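Local structure of pumilio homolog 23 (Arabidopsis thaliana, 5WZJ) at residues L402-Y407 and W417-G422; A423-M428 and T460-D465; I432-F437 and G468-E473. The protein binds RNA sequence-specifically through a superhelix of pumilio repeats and probably regulates translation and mRNA stability. All coordinates share one frame; numbering follows the deposited sequence.

Interaction 1. Residues L402-Y407 and W417-G422; sequences LLFLDY and WEWAPG
The carbonyl oxygen of L403, a residue that also rests its CD1 on W419, accepts a backbone hydrogen bond from H426; between the segments themselves the contact is mainly aromatic and aliphatic packing. The hub is F404. Its ring comes edge-on to W419, an edge-to-face pair with the planes at 83° and the six-membered centroids 4.8 Å apart; CE2 of F404 sits over the middle of the indole. CG of F404 lies anti to the carbonyl carbon (chi1 -67°), which turns the ring toward the loop. F404 breaks the helical path between helix 398-403 and helix 405-410 and is the N-cap residue of the latter. The loop 417-422 of the pumilio superhelix packs against this junction. Over one face of the F404 ring lies the methyl of A420, with CB 3.8 Å from the ring centroid in a CH-pi contact. That same CB also sits over a face of Y407, 4.0 Å from its centroid, so one methyl serves two rings. W417 approaches F404 at about a right angle, its CZ2 3.6 Å from CB of F404. W419 also stacks with Y458 of helix 456-463.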
loop_
_atom_site.group_PDB
_atom_site.type_symbol
_atom_site.label_atom_id
_atom_site.label_comp_id
_atom_site.label_asym_id
_atom_site.label_seq_id
_atom_site.Cartn_x
_atom_site.Cartn_y
_atom_site.Cartn_z
ATOM N N LEU A 402 -8.267 20.662 -10.368
ATOM C CA LEU A 402 -7.755 19.585 -9.524
ATOM C C LEU A 402 -7.968 18.221 -10.167
ATOM O O LEU A 402 -7.112 17.337 -10.044
ATOM C CB LEU A 402 -8.414 19.628 -8.144
ATOM C CG LEU A 402 -7.834 20.654 -7.166
ATOM C CD1 LEU A 402 -8.755 20.830 -5.979
ATOM C CD2 LEU A 402 -6.437 20.259 -6.705
ATOM N N LEU A 403 -9.099 18.028 -10.856
ATOM C CA LEU A 403 -9.303 16.787 -11.605
ATOM C C LEU A 403 -8.197 16.535 -12.623
ATOM O O LEU A 403 -7.845 15.378 -12.883
ATOM C CB LEU A 403 -10.656 16.815 -12.319
ATOM C CG LEU A 403 -11.898 16.790 -11.430
ATOM C CD1 LEU A 403 -13.126 17.076 -12.300
ATOM C CD2 LEU A 403 -12.016 15.430 -10.698
ATOM N N PHE A 404 -7.651 17.594 -13.222
ATOM C CA PHE A 404 -6.604 17.457 -14.228
ATOM C C PHE A 404 -5.360 18.206 -13.778
ATOM O O PHE A 404 -4.792 18.986 -14.549
ATOM C CB PHE A 404 -7.054 18.008 -15.587
ATOM C CG PHE A 404 -8.152 17.229 -16.247
ATOM C CD1 PHE A 404 -7.912 15.971 -16.771
ATOM C CD2 PHE A 404 -9.416 17.778 -16.383
ATOM C CE1 PHE A 404 -8.917 15.259 -17.397
ATOM C CE2 PHE A 404 -10.427 17.078 -17.007
ATOM C CZ PHE A 404 -10.180 15.814 -17.521
ATOM N N LEU A 405 -4.945 17.978 -12.529
ATOM C CA LEU A 405 -3.909 18.792 -11.893
ATOM C C LEU A 405 -2.645 18.905 -12.748
ATOM O O LEU A 405 -2.079 19.999 -12.884
ATOM C CB LEU A 405 -3.596 18.197 -10.516
ATOM C CG LEU A 405 -2.925 18.961 -9.379
ATOM C CD1 LEU A 405 -3.577 20.309 -9.136
ATOM C CD2 LEU A 405 -3.006 18.110 -8.113
ATOM N N ASP A 406 -2.193 17.795 -13.353
ATOM C CA ASP A 406 -0.948 17.850 -14.129
ATOM C C ASP A 406 -1.134 18.609 -15.440
ATOM O O ASP A 406 -0.234 19.343 -15.864
ATOM C CB ASP A 406 -0.385 16.443 -14.388
ATOM C CG ASP A 406 -1.399 15.497 -15.016
ATOM O OD1 ASP A 406 -2.616 15.788 -14.949
ATOM O OD2 ASP A 406 -0.976 14.448 -15.564
ATOM N N TYR A 407 -2.297 18.468 -16.088
ATOM C CA TYR A 407 -2.539 19.227 -17.316
ATOM C C TYR A 407 -2.630 20.720 -17.036
ATOM O O TYR A 407 -2.104 21.536 -17.803
ATOM C CB TYR A 407 -3.816 18.747 -18.011
ATOM C CG TYR A 407 -3.704 17.370 -18.619
ATOM C CD1 TYR A 407 -4.034 16.236 -17.883
ATOM C CD2 TYR A 407 -3.277 17.199 -19.933
ATOM C CE1 TYR A 407 -3.934 14.971 -18.433
ATOM C CE2 TYR A 407 -3.169 15.932 -20.492
ATOM C CZ TYR A 407 -3.496 14.823 -19.738
ATOM O OH TYR A 407 -3.394 13.558 -20.281
ATOM N N TRP A 417 -6.708 27.768 -19.951
ATOM C CA TRP A 417 -6.975 26.351 -19.739
ATOM C C TRP A 417 -8.351 26.160 -19.109
ATOM O O TRP A 417 -8.747 26.903 -18.209
ATOM C CB TRP A 417 -5.893 25.734 -18.842
ATOM C CG TRP A 417 -6.034 24.253 -18.716
ATOM C CD1 TRP A 417 -5.397 23.307 -19.464
ATOM C CD2 TRP A 417 -6.879 23.543 -17.798
ATOM N NE1 TRP A 417 -5.793 22.046 -19.072
ATOM C CE2 TRP A 417 -6.699 22.163 -18.048
ATOM C CE3 TRP A 417 -7.766 23.938 -16.789
ATOM C CZ2 TRP A 417 -7.379 21.171 -17.326
ATOM C CZ3 TRP A 417 -8.444 22.947 -16.069
ATOM C CH2 TRP A 417 -8.250 21.586 -16.347
ATOM N N GLU A 418 -9.090 25.164 -19.594
ATOM C CA GLU A 418 -10.405 24.907 -19.023
ATOM C C GLU A 418 -10.642 23.434 -18.740
ATOM O O GLU A 418 -11.418 23.096 -17.844
ATOM C CB GLU A 418 -11.498 25.411 -19.957
ATOM C CG GLU A 418 -11.642 26.909 -19.992
ATOM C CD GLU A 418 -12.848 27.333 -20.789
ATOM O OE1 GLU A 418 -13.815 26.541 -20.858
ATOM O OE2 GLU A 418 -12.818 28.447 -21.358
ATOM N N TRP A 419 -10.009 22.556 -19.515
ATOM C CA TRP A 419 -10.351 21.136 -19.521
ATOM C C TRP A 419 -9.261 20.396 -20.288
ATOM O O TRP A 419 -8.471 21.014 -21.010
ATOM C CB TRP A 419 -11.736 20.908 -20.162
ATOM C CG TRP A 419 -12.373 19.568 -19.873
ATOM C CD1 TRP A 419 -12.576 18.540 -20.759
ATOM C CD2 TRP A 419 -12.908 19.121 -18.617
ATOM N NE1 TRP A 419 -13.183 17.483 -20.127
ATOM C CE2 TRP A 419 -13.401 17.814 -18.814
ATOM C CE3 TRP A 419 -13.010 19.694 -17.345
ATOM C CZ2 TRP A 419 -13.990 17.076 -17.789
ATOM C CZ3 TRP A 419 -13.597 18.956 -16.324
ATOM C CH2 TRP A 419 -14.076 17.658 -16.555
ATOM N N ALA A 420 -9.227 19.064 -20.129
ATOM C CA ALA A 420 -8.343 18.186 -20.903
ATOM C C ALA A 420 -9.195 17.106 -21.560
ATOM O O ALA A 420 -9.292 15.980 -21.050
ATOM C CB ALA A 420 -7.248 17.575 -20.025
ATOM N N PRO A 421 -9.823 17.414 -22.696
ATOM C CA PRO A 421 -10.827 16.498 -23.260
ATOM C C PRO A 421 -10.259 15.108 -23.517
ATOM O O PRO A 421 -9.200 14.947 -24.130
ATOM C CB PRO A 421 -11.247 17.191 -24.564
ATOM C CG PRO A 421 -10.860 18.624 -24.387
ATOM C CD PRO A 421 -9.625 18.606 -23.540
ATOM N N GLY A 422 -10.969 14.096 -23.014
ATOM C CA GLY A 422 -10.577 12.713 -23.185
ATOM C C GLY A 422 -9.474 12.220 -22.273
ATOM O O GLY A 422 -9.236 11.007 -22.222
#

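Interaction 2. Residues A423-M428 and T460-D465; sequences AKMHVM and TETAKD. With nucleotides of chain B.
The side chain of D465 crosses that of K424 at about a right angle and turns its carboxylate to the backbone of M425. OD2 takes the amide N of M425 at 2.8 Å in a nearly straight bond (167°), met on the syn side but 34° out of the carboxylate plane. The aspartate gets there because its CG stands opposite the backbone N (chi1 -178°). K424 bends back at chi2 and chi4, laying CD 3.4 Å from D465 OD2 and bringing NZ to D465 OD1 at 3.3 Å, a weak bond within a salt bridge. NZ is held more firmly by M425 O at 2.9 Å and by the hydroxyl of S467. D465 OD1 in turn accepts the backbone N of S467 and of G468.

M425 runs extended past the carboxylate, crossing the D465 side chain obliquely, with SD 3.7 Å from D465 CB. The M425 and T462 side chains cross at about a right angle, CE of M425 3.5 Å from OG1 of T462, a hydroxyl already bonded to Y458 O. An asparagine in place of D465 would probably leave the ammonium group of K424 without its charged mate and weaken the grip on the M425 amide. Farther along, M428 touches the RNA, CE 3.3 Å from O4' of U5 of chain B. With OD1 on the amides that open the helix and OD2 on the M425 amide, D465 caps the start of helix 468-477, in the turn that follows helix 456-463 within Pumilio repeat 7, and ties it to the chain before helix 427-436.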
loop_
_atom_site.group_PDB
_atom_site.type_symbol
_atom_site.label_atom_id
_atom_site.label_comp_id
_atom_site.label_asym_id
_atom_site.label_seq_id
_atom_site.Cartn_x
_atom_site.Cartn_y
_atom_site.Cartn_z
ATOM N N ALA A 423 -8.799 13.101 -21.544
ATOM C CA ALA A 423 -7.625 12.696 -20.783
ATOM C C ALA A 423 -8.017 11.932 -19.525
ATOM O O ALA A 423 -9.094 12.132 -18.954
ATOM C CB ALA A 423 -6.779 13.911 -20.401
ATOM N N LYS A 424 -7.127 11.039 -19.100
ATOM C CA LYS A 424 -7.297 10.376 -17.819
ATOM C C LYS A 424 -7.108 11.400 -16.703
ATOM O O LYS A 424 -6.161 12.191 -16.730
ATOM C CB LYS A 424 -6.301 9.227 -17.686
ATOM C CG LYS A 424 -6.369 8.484 -16.351
ATOM C CD LYS A 424 -7.709 7.772 -16.167
ATOM C CE LYS A 424 -7.848 7.210 -14.760
ATOM N NZ LYS A 424 -7.704 8.289 -13.722
ATOM N N MET A 425 -8.019 11.408 -15.733
ATOM C CA MET A 425 -7.912 12.382 -14.655
ATOM C C MET A 425 -6.793 12.011 -13.678
ATOM O O MET A 425 -6.329 10.870 -13.617
ATOM C CB MET A 425 -9.245 12.514 -13.930
ATOM C CG MET A 425 -10.240 13.293 -14.773
ATOM S SD MET A 425 -11.914 13.321 -14.132
ATOM C CE MET A 425 -12.657 14.462 -15.314
ATOM N N HIS A 426 -6.381 13.004 -12.890
ATOM C CA HIS A 426 -5.184 12.923 -12.061
ATOM C C HIS A 426 -5.475 12.180 -10.763
ATOM O O HIS A 426 -6.385 12.557 -10.014
ATOM C CB HIS A 426 -4.694 14.341 -11.768
ATOM C CG HIS A 426 -3.315 14.403 -11.193
ATOM N ND1 HIS A 426 -3.080 14.565 -9.844
ATOM C CD2 HIS A 426 -2.097 14.351 -11.787
ATOM C CE1 HIS A 426 -1.775 14.603 -9.629
ATOM N NE2 HIS A 426 -1.157 14.475 -10.791
ATOM N N VAL A 427 -4.681 11.145 -10.472
ATOM C CA VAL A 427 -5.003 10.275 -9.338
ATOM C C VAL A 427 -4.933 11.042 -8.018
ATOM O O VAL A 427 -5.864 10.996 -7.205
ATOM C CB VAL A 427 -4.091 9.029 -9.331
ATOM C CG1 VAL A 427 -4.285 8.242 -8.038
ATOM C CG2 VAL A 427 -4.428 8.129 -10.521
ATOM N N MET A 428 -3.837 11.763 -7.778
ATOM C CA MET A 428 -3.698 12.415 -6.480
ATOM C C MET A 428 -4.645 13.607 -6.356
ATOM O O MET A 428 -5.194 13.862 -5.276
ATOM C CB MET A 428 -2.245 12.843 -6.252
ATOM C CG MET A 428 -1.996 13.426 -4.871
ATOM S SD MET A 428 -2.353 12.266 -3.531
ATOM C CE MET A 428 -0.976 11.132 -3.703
ATOM N N THR A 460 -20.471 14.478 -16.752
ATOM C CA THR A 460 -20.559 13.105 -17.252
ATOM C C THR A 460 -19.177 12.561 -17.593
ATOM O O THR A 460 -18.878 11.395 -17.309
ATOM C CB THR A 460 -21.482 13.015 -18.472
ATOM O OG1 THR A 460 -20.913 13.751 -19.551
ATOM C CG2 THR A 460 -22.841 13.583 -18.158
ATOM N N GLU A 461 -18.310 13.391 -18.182
ATOM C CA GLU A 461 -16.930 12.967 -18.401
ATOM C C GLU A 461 -16.249 12.586 -17.089
ATOM O O GLU A 461 -15.470 11.622 -17.040
ATOM C CB GLU A 461 -16.135 14.070 -19.099
ATOM C CG GLU A 461 -16.524 14.284 -20.538
ATOM C CD GLU A 461 -16.109 13.127 -21.417
ATOM O OE1 GLU A 461 -14.946 13.129 -21.878
ATOM O OE2 GLU A 461 -16.940 12.214 -21.628
ATOM N N THR A 462 -16.515 13.340 -16.016
ATOM C CA THR A 462 -15.938 13.014 -14.714
ATOM C C THR A 462 -16.442 11.666 -14.222
ATOM O O THR A 462 -15.666 10.837 -13.734
ATOM C CB THR A 462 -16.275 14.111 -13.698
ATOM O OG1 THR A 462 -15.847 15.384 -14.204
ATOM C CG2 THR A 462 -15.597 13.830 -12.327
ATOM N N ALA A 463 -17.750 11.424 -14.363
ATOM C CA ALA A 463 -18.333 10.167 -13.904
ATOM C C ALA A 463 -17.776 8.971 -14.666
ATOM O O ALA A 463 -17.666 7.877 -14.106
ATOM C CB ALA A 463 -19.853 10.213 -14.047
ATOM N N LYS A 464 -17.421 9.157 -15.931
ATOM C CA LYS A 464 -16.873 8.080 -16.746
ATOM C C LYS A 464 -15.401 7.823 -16.477
ATOM O O LYS A 464 -14.830 6.923 -17.090
ATOM C CB LYS A 464 -17.060 8.393 -18.232
ATOM C CG LYS A 464 -18.523 8.526 -18.655
ATOM C CD LYS A 464 -18.645 8.864 -20.135
ATOM C CE LYS A 464 -20.071 9.287 -20.454
ATOM N NZ LYS A 464 -20.263 9.669 -21.883
ATOM N N ASP A 465 -14.773 8.595 -15.602
ATOM C CA ASP A 465 -13.361 8.434 -15.286
ATOM C C ASP A 465 -13.247 7.636 -13.996
ATOM O O ASP A 465 -13.958 7.916 -13.026
ATOM C CB ASP A 465 -12.677 9.798 -15.139
ATOM C CG ASP A 465 -11.185 9.683 -14.860
ATOM O OD1 ASP A 465 -10.799 9.415 -13.698
ATOM O OD2 ASP A 465 -10.399 9.875 -15.804
ATOM P P U B 5 0.192 5.066 -7.595
ATOM O OP1 U B 5 0.177 5.041 -9.077
ATOM O OP2 U B 5 1.076 4.174 -6.803
ATOM O "O5'" U B 5 0.474 6.561 -7.121
ATOM C "C5'" U B 5 -0.278 7.642 -7.655
ATOM C "C4'" U B 5 0.438 8.954 -7.464
ATOM O "O4'" U B 5 0.465 9.279 -6.048
ATOM C "C3'" U B 5 1.891 8.962 -7.928
ATOM O "O3'" U B 5 2.215 10.272 -8.363
ATOM C "C2'" U B 5 2.653 8.660 -6.637
ATOM O "O2'" U B 5 3.994 9.097 -6.633
ATOM C "C1'" U B 5 1.807 9.406 -5.609
ATOM N N1 U B 5 1.877 8.862 -4.246
ATOM C C2 U B 5 2.205 9.748 -3.239
ATOM O O2 U B 5 2.457 10.917 -3.453
ATOM N N3 U B 5 2.244 9.217 -1.975
ATOM C C4 U B 5 1.984 7.910 -1.629
ATOM O O4 U B 5 2.060 7.597 -0.446
ATOM C C5 U B 5 1.639 7.049 -2.721
ATOM C C6 U B 5 1.591 7.542 -3.970
#

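Interaction 3. Residues I432-F437 and G468-E473; sequences ILQGIF and GARVIE. With nucleotides of chain B.
V471 and Q434 bury the most surface here, with R470 next, and between them they divide the contact into an apolar half and an RNA-reading half. The short helical segments 432-436 and 468-473 run side by side, 5° apart in direction, with axes 8.5 Å from each other. V471 packs against L433 and F437: its CG1 lies 3.7 Å from L433 CB and reaches the edge of the F437 ring, 3.9 Å from CE2.

Q434 crosses R470 obliquely, its amide carbon CD 3.5 Å from CB of R470. The extended chain carries the amide to the base edge of A3 of chain B, where NE2 donates to N1 at 3.0 Å (170°) and OE1 receives a weak bond from N6. R470 bends at chi2 (-70°), bringing its guanidinium between two bases: G2 of chain B covers one face, with C5 3.3 Å above the plane, and A3 the opposite one. NH2 adds a weak bond to A3 N7. One turn on, the carboxylate of E473 grips G2, OE1 taking N1 and OE2 taking N2, each at 2.8 Å, and it is steadied by K511 and T508. Side chains on parallel helices reading base edges, with one slid between successive bases, are the recognition arrangement of pumilio repeats, seen here on the RNA-binding surface of the superhelix.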
loop_
_atom_site.group_PDB
_atom_site.type_symbol
_atom_site.label_atom_id
_atom_site.label_comp_id
_atom_site.label_asym_id
_atom_site.label_seq_id
_atom_site.Cartn_x
_atom_site.Cartn_y
_atom_site.Cartn_z
ATOM N N ILE A 432 -7.199 14.004 -3.334
ATOM C CA ILE A 432 -7.378 15.236 -2.568
ATOM C C ILE A 432 -8.859 15.601 -2.500
ATOM O O ILE A 432 -9.407 15.879 -1.426
ATOM C CB ILE A 432 -6.550 16.373 -3.192
ATOM C CG1 ILE A 432 -5.058 16.099 -3.011
ATOM C CG2 ILE A 432 -6.912 17.722 -2.561
ATOM C CD1 ILE A 432 -4.164 17.078 -3.745
ATOM N N LEU A 433 -9.535 15.544 -3.650
ATOM C CA LEU A 433 -10.949 15.913 -3.728
ATOM C C LEU A 433 -11.818 14.956 -2.922
ATOM O O LEU A 433 -12.789 15.379 -2.285
ATOM C CB LEU A 433 -11.385 15.942 -5.194
ATOM C CG LEU A 433 -10.848 17.127 -6.011
ATOM C CD1 LEU A 433 -11.023 16.879 -7.509
ATOM C CD2 LEU A 433 -11.580 18.408 -5.606
ATOM N N GLN A 434 -11.483 13.660 -2.937
ATOM C CA GLN A 434 -12.194 12.706 -2.091
ATOM C C GLN A 434 -12.066 13.086 -0.627
ATOM O O GLN A 434 -13.034 12.977 0.137
ATOM C CB GLN A 434 -11.657 11.286 -2.330
ATOM C CG GLN A 434 -12.041 10.736 -3.709
ATOM C CD GLN A 434 -11.234 9.528 -4.091
ATOM O OE1 GLN A 434 -11.320 8.489 -3.447
ATOM N NE2 GLN A 434 -10.442 9.656 -5.139
ATOM N N GLY A 435 -10.876 13.530 -0.214
ATOM C CA GLY A 435 -10.704 13.984 1.157
ATOM C C GLY A 435 -11.428 15.293 1.426
ATOM O O GLY A 435 -12.006 15.478 2.500
ATOM N N ILE A 436 -11.395 16.218 0.456
ATOM C CA ILE A 436 -12.109 17.493 0.583
ATOM C C ILE A 436 -13.570 17.250 0.938
ATOM O O ILE A 436 -14.122 17.879 1.851
ATOM C CB ILE A 436 -11.972 18.314 -0.716
ATOM C CG1 ILE A 436 -10.560 18.906 -0.826
ATOM C CG2 ILE A 436 -13.055 19.417 -0.819
ATOM C CD1 ILE A 436 -10.323 20.060 0.120
ATOM N N PHE A 437 -14.214 16.317 0.245
ATOM C CA PHE A 437 -15.648 16.157 0.439
ATOM C C PHE A 437 -15.996 15.406 1.716
ATOM O O PHE A 437 -17.182 15.187 1.987
ATOM C CB PHE A 437 -16.280 15.505 -0.800
ATOM C CG PHE A 437 -16.413 16.475 -1.948
ATOM C CD1 PHE A 437 -17.206 17.610 -1.805
ATOM C CD2 PHE A 437 -15.691 16.306 -3.125
ATOM C CE1 PHE A 437 -17.307 18.553 -2.829
ATOM C CE2 PHE A 437 -15.788 17.242 -4.165
ATOM C CZ PHE A 437 -16.594 18.366 -4.013
ATOM N N GLY A 468 -12.241 10.190 -11.410
ATOM C CA GLY A 468 -13.268 11.213 -11.252
ATOM C C GLY A 468 -14.553 10.684 -10.639
ATOM O O GLY A 468 -15.215 11.378 -9.866
ATOM N N ALA A 469 -14.934 9.451 -10.979
ATOM C CA ALA A 469 -16.151 8.877 -10.401
ATOM C C ALA A 469 -16.072 8.829 -8.874
ATOM O O ALA A 469 -17.081 9.037 -8.182
ATOM C CB ALA A 469 -16.401 7.478 -10.978
ATOM N N ARG A 470 -14.872 8.589 -8.327
ATOM C CA ARG A 470 -14.696 8.608 -6.872
ATOM C C ARG A 470 -14.953 9.992 -6.283
ATOM O O ARG A 470 -15.449 10.111 -5.156
ATOM C CB ARG A 470 -13.287 8.145 -6.507
ATOM C CG ARG A 470 -12.931 6.774 -7.073
ATOM C CD ARG A 470 -13.719 5.674 -6.392
ATOM N NE ARG A 470 -13.005 4.406 -6.504
ATOM C CZ ARG A 470 -13.025 3.438 -5.592
ATOM N NH1 ARG A 470 -13.736 3.574 -4.482
ATOM N NH2 ARG A 470 -12.320 2.329 -5.795
ATOM N N VAL A 471 -14.602 11.052 -7.016
ATOM C CA VAL A 471 -14.865 12.408 -6.530
ATOM C C VAL A 471 -16.368 12.644 -6.416
ATOM O O VAL A 471 -16.870 13.108 -5.380
ATOM C CB VAL A 471 -14.191 13.453 -7.446
ATOM C CG1 VAL A 471 -14.472 14.880 -6.944
ATOM C CG2 VAL A 471 -12.670 13.222 -7.497
ATOM N N ILE A 472 -17.108 12.324 -7.486
ATOM C CA ILE A 472 -18.566 12.467 -7.470
ATOM C C ILE A 472 -19.184 11.677 -6.317
ATOM O O ILE A 472 -20.065 12.177 -5.602
ATOM C CB ILE A 472 -19.146 12.048 -8.836
ATOM C CG1 ILE A 472 -18.756 13.090 -9.893
ATOM C CG2 ILE A 472 -20.678 11.890 -8.762
ATOM C CD1 ILE A 472 -19.185 12.708 -11.286
ATOM N N GLU A 473 -18.708 10.447 -6.087
ATOM C CA GLU A 473 -19.286 9.618 -5.035
ATOM C C GLU A 473 -18.987 10.187 -3.658
ATOM O O GLU A 473 -19.830 10.117 -2.757
ATOM C CB GLU A 473 -18.776 8.175 -5.153
ATOM C CG GLU A 473 -19.381 7.426 -6.343
ATOM C CD GLU A 473 -18.652 6.129 -6.666
ATOM O OE1 GLU A 473 -17.972 5.571 -5.772
ATOM O OE2 GLU A 473 -18.753 5.680 -7.822
ATOM P P G B 2 -12.860 -5.160 -8.505
ATOM O OP1 G B 2 -11.548 -5.754 -8.864
ATOM O OP2 G B 2 -13.372 -5.266 -7.116
ATOM O "O5'" G B 2 -12.755 -3.613 -8.875
ATOM C "C5'" G B 2 -12.775 -3.182 -10.228
ATOM C "C4'" G B 2 -12.700 -1.677 -10.317
ATOM O "O4'" G B 2 -13.897 -1.081 -9.770
ATOM C "C3'" G B 2 -11.563 -1.028 -9.546
ATOM O "O3'" G B 2 -10.379 -1.037 -10.326
ATOM C "C2'" G B 2 -12.083 0.386 -9.250
ATOM O "O2'" G B 2 -11.706 1.287 -10.285
ATOM C "C1'" G B 2 -13.611 0.204 -9.282
ATOM N N9 G B 2 -14.287 0.405 -7.986
ATOM C C8 G B 2 -14.315 -0.364 -6.840
ATOM N N7 G B 2 -15.060 0.159 -5.890
ATOM C C5 G B 2 -15.550 1.339 -6.452
ATOM C C6 G B 2 -16.407 2.349 -5.931
ATOM O O6 G B 2 -16.927 2.412 -4.815
ATOM N N1 G B 2 -16.635 3.369 -6.853
ATOM C C2 G B 2 -16.106 3.425 -8.115
ATOM N N2 G B 2 -16.440 4.480 -8.864
ATOM N N3 G B 2 -15.313 2.492 -8.622
ATOM C C4 G B 2 -15.083 1.495 -7.739
ATOM P P A B 3 -8.923 -0.876 -9.667
ATOM O OP1 A B 3 -8.041 -1.839 -10.385
ATOM O OP2 A B 3 -9.029 -0.912 -8.187
ATOM O "O5'" A B 3 -8.477 0.587 -10.113
ATOM C "C5'" A B 3 -8.393 0.944 -11.489
ATOM C "C4'" A B 3 -8.040 2.403 -11.656
ATOM O "O4'" A B 3 -9.121 3.225 -11.148
ATOM C "C3'" A B 3 -6.809 2.889 -10.893
ATOM O "O3'" A B 3 -5.600 2.618 -11.581
ATOM C "C2'" A B 3 -7.085 4.381 -10.706
ATOM O "O2'" A B 3 -6.758 5.120 -11.875
ATOM C "C1'" A B 3 -8.604 4.394 -10.546
ATOM N N9 A B 3 -9.033 4.425 -9.137
ATOM C C8 A B 3 -9.657 3.425 -8.425
ATOM N N7 A B 3 -9.947 3.777 -7.188
ATOM C C5 A B 3 -9.492 5.099 -7.098
ATOM C C6 A B 3 -9.497 6.049 -6.063
ATOM N N6 A B 3 -9.994 5.807 -4.847
ATOM N N1 A B 3 -8.971 7.275 -6.312
ATOM C C2 A B 3 -8.464 7.531 -7.519
ATOM N N3 A B 3 -8.402 6.719 -8.574
ATOM C C4 A B 3 -8.932 5.511 -8.294
#

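Interactions 1, 2 and 3 form one continuous patch, with interaction 2 in the middle: its centre is about 9 Å from that of interaction 1 and about 11 Å from that of interaction 3, while the centres of 1 and 3 are about 15 Å apart. L403 joins all three, with its O 3.4 Å from M425 CB and its CD2 3.6 Å from L433 CD1 and 3.9 Å from V471 CG2. M425 SD packs 3.8 Å from G468 CA, linking the loop before helix 427-436 to the first turn of helix 468-477. Distance from the RNA sets their roles apart: interaction 3 grips bases directly, interaction 2 touches the sugar-phosphate backbone and, at M428, the U5 nucleotide, and interaction 1 stays about 7 Å away at its nearest atom.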